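Local coordinates for particle-associated glycoside hydrolase (Acinetobacter phage Fri1, PDB 6C72), which probably degrades the capsular polysaccharide of Acinetobacter baumannii as a trimeric tailspike depolymerase during entry of the phage into its host, at residues Ala359-Asp371 with Thr386-Phe398. Residues are numbered along the deposited sequence; the frame is centred on the assembly and turned at random.
Sequences ATIRNNCANGWKD and TTTTGYVITSGRF. With ZN (zinc ion), chain N.
The Tyr391 ring lies against the Cys365-Gly368 turn: Cys365 O and Ala366 CA sit over one face, Ala366 CA 3.8 Å from the ring centroid in a CH-pi contact, while Thr388 CB covers the centre of the other. Asn364 runs alongside in the same direction, its OD1 meeting the ring edge 3.5 Å from Tyr391 CE2. Asn363 swings its amide away from its own backbone N (chi1 169°), which lays ND2 beside the 392-393 backbone; ND2 gives a weak hydrogen bond to Val392 O and an ordinary one to a water that in turn donates to Tyr391 O, and OD1 accepts from Cys365 N in an Asx turn. These loops follow one another in successive coils of the right-handed parallel beta-helix usual in such tailspikes, strand 360-363 pairing in parallel with strand 333-336. Val392 O also takes the backbone N-H of Trp369, and Trp369 O receives that of Thr394. Thr387 OG1 stands 2.9 Å above the guanidinium plane of Arg362, badly angled for bonding; Glu331 takes a salt bridge from Arg362 NH1 and a hydrogen bond with Thr387 OG1. Ser395 OG, set between its backbone N and carbonyl carbon (chi1 60°), accepts from Asp371 N, and beyond it Asp371 OD2 binds a zinc ion at 2.4 Å, five waters completing its shell.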
loop_
_atom_site.group_PDB
_atom_site.type_symbol
_atom_site.label_atom_id
_atom_site.label_comp_id
_atom_site.label_asym_id
_atom_site.label_seq_id
_atom_site.Cartn_x
_atom_site.Cartn_y
_atom_site.Cartn_z
ATOM N N ALA A 359 -10.600 -20.256 -12.024
ATOM C CA ALA A 359 -9.799 -19.054 -12.246
ATOM C C ALA A 359 -8.359 -19.241 -11.780
ATOM O O ALA A 359 -8.103 -19.838 -10.734
ATOM C CB ALA A 359 -10.422 -17.864 -11.527
ATOM N N THR A 360 -7.416 -18.709 -12.566
ATOM C CA THR A 360 -5.985 -18.831 -12.313
ATOM C C THR A 360 -5.256 -17.697 -13.032
ATOM O O THR A 360 -5.764 -17.126 -13.991
ATOM C CB THR A 360 -5.460 -20.201 -12.767
ATOM O OG1 THR A 360 -4.063 -20.315 -12.461
ATOM C CG2 THR A 360 -5.687 -20.399 -14.263
ATOM N N ILE A 361 -4.066 -17.360 -12.543
ATOM C CA ILE A 361 -3.285 -16.263 -13.105
ATOM C C ILE A 361 -2.455 -16.782 -14.268
ATOM O O ILE A 361 -1.825 -17.843 -14.159
ATOM C CB ILE A 361 -2.385 -15.629 -12.037
ATOM C CG1 ILE A 361 -3.234 -14.982 -10.945
ATOM C CG2 ILE A 361 -1.398 -14.651 -12.667
ATOM C CD1 ILE A 361 -2.423 -14.541 -9.767
ATOM N N ARG A 362 -2.452 -16.039 -15.380
ATOM C CA ARG A 362 -1.632 -16.375 -16.539
ATOM C C ARG A 362 -0.601 -15.281 -16.800
ATOM O O ARG A 362 -0.954 -14.133 -17.107
ATOM C CB ARG A 362 -2.489 -16.591 -17.791
ATOM C CG ARG A 362 -1.652 -16.636 -19.083
ATOM C CD ARG A 362 -2.446 -17.115 -20.284
ATOM N NE ARG A 362 -1.734 -16.815 -21.522
ATOM C CZ ARG A 362 -2.228 -16.995 -22.749
ATOM N NH1 ARG A 362 -3.443 -17.488 -22.914
ATOM N NH2 ARG A 362 -1.501 -16.674 -23.817
ATOM N N ASN A 363 0.673 -15.655 -16.749
ATOM C CA ASN A 363 1.759 -14.764 -17.127
ATOM C C ASN A 363 1.818 -14.698 -18.649
ATOM O O ASN A 363 2.123 -15.691 -19.313
ATOM C CB ASN A 363 3.064 -15.266 -16.517
ATOM C CG ASN A 363 4.287 -14.551 -17.072
ATOM O OD1 ASN A 363 4.187 -13.431 -17.590
ATOM N ND2 ASN A 363 5.454 -15.188 -16.958
ATOM N N ASN A 364 1.517 -13.540 -19.212
ATOM C CA ASN A 364 1.590 -13.381 -20.660
ATOM C C ASN A 364 2.651 -12.361 -21.070
ATOM O O ASN A 364 2.506 -11.682 -22.087
ATOM C CB ASN A 364 0.230 -12.990 -21.225
ATOM C CG ASN A 364 0.066 -13.410 -22.664
ATOM O OD1 ASN A 364 0.710 -14.360 -23.125
ATOM N ND2 ASN A 364 -0.784 -12.693 -23.397
ATOM N N CYS A 365 3.731 -12.263 -20.300
ATOM C CA CYS A 365 4.791 -11.285 -20.536
ATOM C C CYS A 365 5.899 -11.930 -21.367
ATOM O O CYS A 365 6.623 -12.799 -20.874
ATOM C CB CYS A 365 5.333 -10.766 -19.204
ATOM S SG CYS A 365 4.062 -9.995 -18.158
ATOM N N ALA A 366 6.042 -11.490 -22.618
ATOM C CA ALA A 366 7.046 -12.067 -23.507
ATOM C C ALA A 366 8.469 -11.745 -23.052
ATOM O O ALA A 366 9.384 -12.550 -23.263
ATOM C CB ALA A 366 6.828 -11.571 -24.942
ATOM N N ASN A 367 8.675 -10.579 -22.451
ATOM C CA ASN A 367 9.980 -10.181 -21.957
ATOM C C ASN A 367 10.093 -10.339 -20.445
ATOM O O ASN A 367 10.892 -9.643 -19.813
ATOM C CB ASN A 367 10.279 -8.743 -22.383
ATOM C CG ASN A 367 10.558 -8.619 -23.883
ATOM O OD1 ASN A 367 11.156 -9.512 -24.494
ATOM N ND2 ASN A 367 10.138 -7.500 -24.479
ATOM N N GLY A 368 9.301 -11.240 -19.855
ATOM C CA GLY A 368 9.339 -11.498 -18.425
ATOM C C GLY A 368 8.459 -10.581 -17.598
ATOM O O GLY A 368 8.338 -9.392 -17.900
ATOM N N TRP A 369 7.861 -11.117 -16.528
ATOM C CA TRP A 369 6.982 -10.361 -15.639
ATOM C C TRP A 369 7.807 -9.894 -14.439
ATOM O O TRP A 369 8.191 -10.702 -13.589
ATOM C CB TRP A 369 5.798 -11.227 -15.212
ATOM C CG TRP A 369 4.734 -10.543 -14.360
ATOM C CD1 TRP A 369 4.791 -9.295 -13.796
ATOM C CD2 TRP A 369 3.464 -11.091 -13.979
ATOM N NE1 TRP A 369 3.636 -9.039 -13.102
ATOM C CE2 TRP A 369 2.808 -10.125 -13.198
ATOM C CE3 TRP A 369 2.818 -12.313 -14.227
ATOM C CZ2 TRP A 369 1.541 -10.341 -12.653
ATOM C CZ3 TRP A 369 1.564 -12.526 -13.688
ATOM C CH2 TRP A 369 0.933 -11.545 -12.915
ATOM N N LYS A 370 8.114 -8.600 -14.398
ATOM C CA LYS A 370 8.910 -8.015 -13.328
ATOM C C LYS A 370 7.992 -7.509 -12.216
ATOM O O LYS A 370 6.977 -6.858 -12.486
ATOM C CB LYS A 370 9.798 -6.878 -13.866
ATOM C CG LYS A 370 10.655 -6.189 -12.778
ATOM C CD LYS A 370 11.781 -5.235 -13.320
ATOM C CE LYS A 370 11.200 -3.991 -14.033
ATOM N NZ LYS A 370 12.218 -2.962 -14.443
ATOM N N ASP A 371 8.344 -7.842 -10.971
ATOM C CA ASP A 371 7.643 -7.410 -9.758
ATOM C C ASP A 371 6.163 -7.820 -9.760
ATOM O O ASP A 371 5.263 -7.008 -9.557
ATOM C CB ASP A 371 7.778 -5.901 -9.542
ATOM C CG ASP A 371 7.558 -5.503 -8.079
ATOM O OD1 ASP A 371 7.755 -6.366 -7.176
ATOM O OD2 ASP A 371 7.117 -4.356 -7.833
ATOM N N THR A 386 0.698 -20.784 -17.179
ATOM C CA THR A 386 1.376 -20.096 -18.268
ATOM C C THR A 386 1.145 -20.865 -19.562
ATOM O O THR A 386 1.710 -21.944 -19.760
ATOM C CB THR A 386 2.865 -19.960 -17.965
ATOM O OG1 THR A 386 3.032 -19.264 -16.727
ATOM C CG2 THR A 386 3.571 -19.178 -19.057
ATOM N N THR A 387 0.354 -20.292 -20.465
ATOM C CA THR A 387 0.089 -20.981 -21.722
ATOM C C THR A 387 1.336 -21.012 -22.602
ATOM O O THR A 387 1.687 -22.059 -23.159
ATOM C CB THR A 387 -1.067 -20.294 -22.457
ATOM O OG1 THR A 387 -2.174 -20.130 -21.569
ATOM C CG2 THR A 387 -1.524 -21.118 -23.647
ATOM N N THR A 388 2.049 -19.888 -22.694
ATOM C CA THR A 388 3.180 -19.768 -23.610
ATOM C C THR A 388 4.428 -20.347 -22.957
ATOM O O THR A 388 4.930 -19.811 -21.965
ATOM C CB THR A 388 3.401 -18.313 -24.011
ATOM O OG1 THR A 388 2.156 -17.728 -24.424
ATOM C CG2 THR A 388 4.405 -18.236 -25.158
ATOM N N THR A 389 4.916 -21.453 -23.509
ATOM C CA THR A 389 6.108 -22.102 -22.984
ATOM C C THR A 389 7.330 -21.195 -23.102
ATOM O O THR A 389 7.683 -20.743 -24.192
ATOM C CB THR A 389 6.343 -23.414 -23.741
ATOM O OG1 THR A 389 5.203 -24.273 -23.581
ATOM C CG2 THR A 389 7.623 -24.123 -23.237
ATOM N N GLY A 390 8.003 -20.969 -21.981
ATOM C CA GLY A 390 9.178 -20.124 -21.956
ATOM C C GLY A 390 8.979 -18.774 -21.308
ATOM O O GLY A 390 9.970 -18.080 -21.057
ATOM N N TYR A 391 7.744 -18.353 -21.064
ATOM C CA TYR A 391 7.539 -17.093 -20.372
ATOM C C TYR A 391 7.960 -17.234 -18.915
ATOM O O TYR A 391 7.807 -18.298 -18.305
ATOM C CB TYR A 391 6.085 -16.656 -20.465
ATOM C CG TYR A 391 5.715 -16.053 -21.796
ATOM C CD1 TYR A 391 6.620 -16.032 -22.858
ATOM C CD2 TYR A 391 4.468 -15.492 -21.993
ATOM C CE1 TYR A 391 6.275 -15.469 -24.083
ATOM C CE2 TYR A 391 4.117 -14.930 -23.206
ATOM C CZ TYR A 391 5.019 -14.923 -24.241
ATOM O OH TYR A 391 4.639 -14.372 -25.431
ATOM N N VAL A 392 8.517 -16.165 -18.362
ATOM C CA VAL A 392 9.128 -16.217 -17.045
ATOM C C VAL A 392 8.515 -15.135 -16.178
ATOM O O VAL A 392 8.191 -14.048 -16.665
ATOM C CB VAL A 392 10.667 -16.043 -17.127
ATOM C CG1 VAL A 392 11.324 -16.270 -15.752
ATOM C CG2 VAL A 392 11.249 -16.983 -18.166
ATOM N N ILE A 393 8.343 -15.438 -14.897
ATOM C CA ILE A 393 8.097 -14.415 -13.893
ATOM C C ILE A 393 9.457 -14.052 -13.319
ATOM O O ILE A 393 10.034 -14.809 -12.536
ATOM C CB ILE A 393 7.138 -14.886 -12.798
ATOM C CG1 ILE A 393 5.838 -15.392 -13.412
ATOM C CG2 ILE A 393 6.868 -13.754 -11.816
ATOM C CD1 ILE A 393 4.854 -15.963 -12.390
ATOM N N THR A 394 9.956 -12.884 -13.707
ATOM C CA THR A 394 11.319 -12.497 -13.402
ATOM C C THR A 394 11.516 -12.262 -11.920
ATOM O O THR A 394 12.526 -12.685 -11.348
ATOM C CB THR A 394 11.649 -11.245 -14.191
ATOM O OG1 THR A 394 11.541 -11.562 -15.578
ATOM C CG2 THR A 394 13.051 -10.774 -13.897
ATOM N N SER A 395 10.577 -11.580 -11.280
ATOM C CA SER A 395 10.716 -11.289 -9.863
ATOM C C SER A 395 9.340 -11.035 -9.276
ATOM O O SER A 395 8.367 -10.781 -9.998
ATOM C CB SER A 395 11.607 -10.070 -9.626
ATOM O OG SER A 395 11.054 -8.939 -10.247
ATOM N N GLY A 396 9.286 -11.055 -7.962
ATOM C CA GLY A 396 8.076 -10.687 -7.274
ATOM C C GLY A 396 7.976 -11.345 -5.913
ATOM O O GLY A 396 8.909 -11.990 -5.434
ATOM N N ARG A 397 6.801 -11.161 -5.319
ATOM C CA ARG A 397 6.476 -11.607 -3.976
ATOM C C ARG A 397 5.110 -12.274 -4.024
ATOM O O ARG A 397 4.122 -11.654 -4.443
ATOM C CB ARG A 397 6.475 -10.431 -2.999
ATOM C CG ARG A 397 7.797 -9.705 -2.955
ATOM C CD ARG A 397 7.760 -8.507 -2.039
ATOM N NE ARG A 397 7.422 -8.888 -0.668
ATOM C CZ ARG A 397 8.309 -9.287 0.247
ATOM N NH1 ARG A 397 9.606 -9.369 -0.054
ATOM N NH2 ARG A 397 7.897 -9.599 1.477
ATOM N N PHE A 398 5.077 -13.552 -3.661
ATOM C CA PHE A 398 3.871 -14.368 -3.552
ATOM C C PHE A 398 3.713 -14.685 -2.064
ATOM O O PHE A 398 4.261 -15.666 -1.563
ATOM C CB PHE A 398 4.014 -15.618 -4.405
ATOM C CG PHE A 398 2.757 -16.423 -4.534
ATOM C CD1 PHE A 398 1.862 -16.165 -5.550
ATOM C CD2 PHE A 398 2.498 -17.480 -3.672
ATOM C CE1 PHE A 398 0.703 -16.927 -5.687
ATOM C CE2 PHE A 398 1.348 -18.241 -3.811
ATOM C CZ PHE A 398 0.443 -17.957 -4.819
HETATM ZN ZN ZN N . 7.447 -3.477 -5.642
HETATM O O HOH W 1 1.195 -17.832 -15.464
HETATM O O HOH W 2 1.203 -17.280 -21.350
HETATM O O HOH W 3 5.878 -18.071 -16.411
HETATM O O HOH W 4 2.711 -11.702 -24.855
HETATM O O HOH W 5 8.826 -14.093 -20.043
HETATM O O HOH W 6 7.569 -5.291 -4.454
HETATM O O HOH W 7 5.551 -3.803 -6.047
HETATM O O HOH W 8 6.624 -2.074 -6.880
HETATM O O HOH W 9 7.157 -2.916 -3.667
HETATM O O HOH W 10 9.768 -3.055 -4.888
#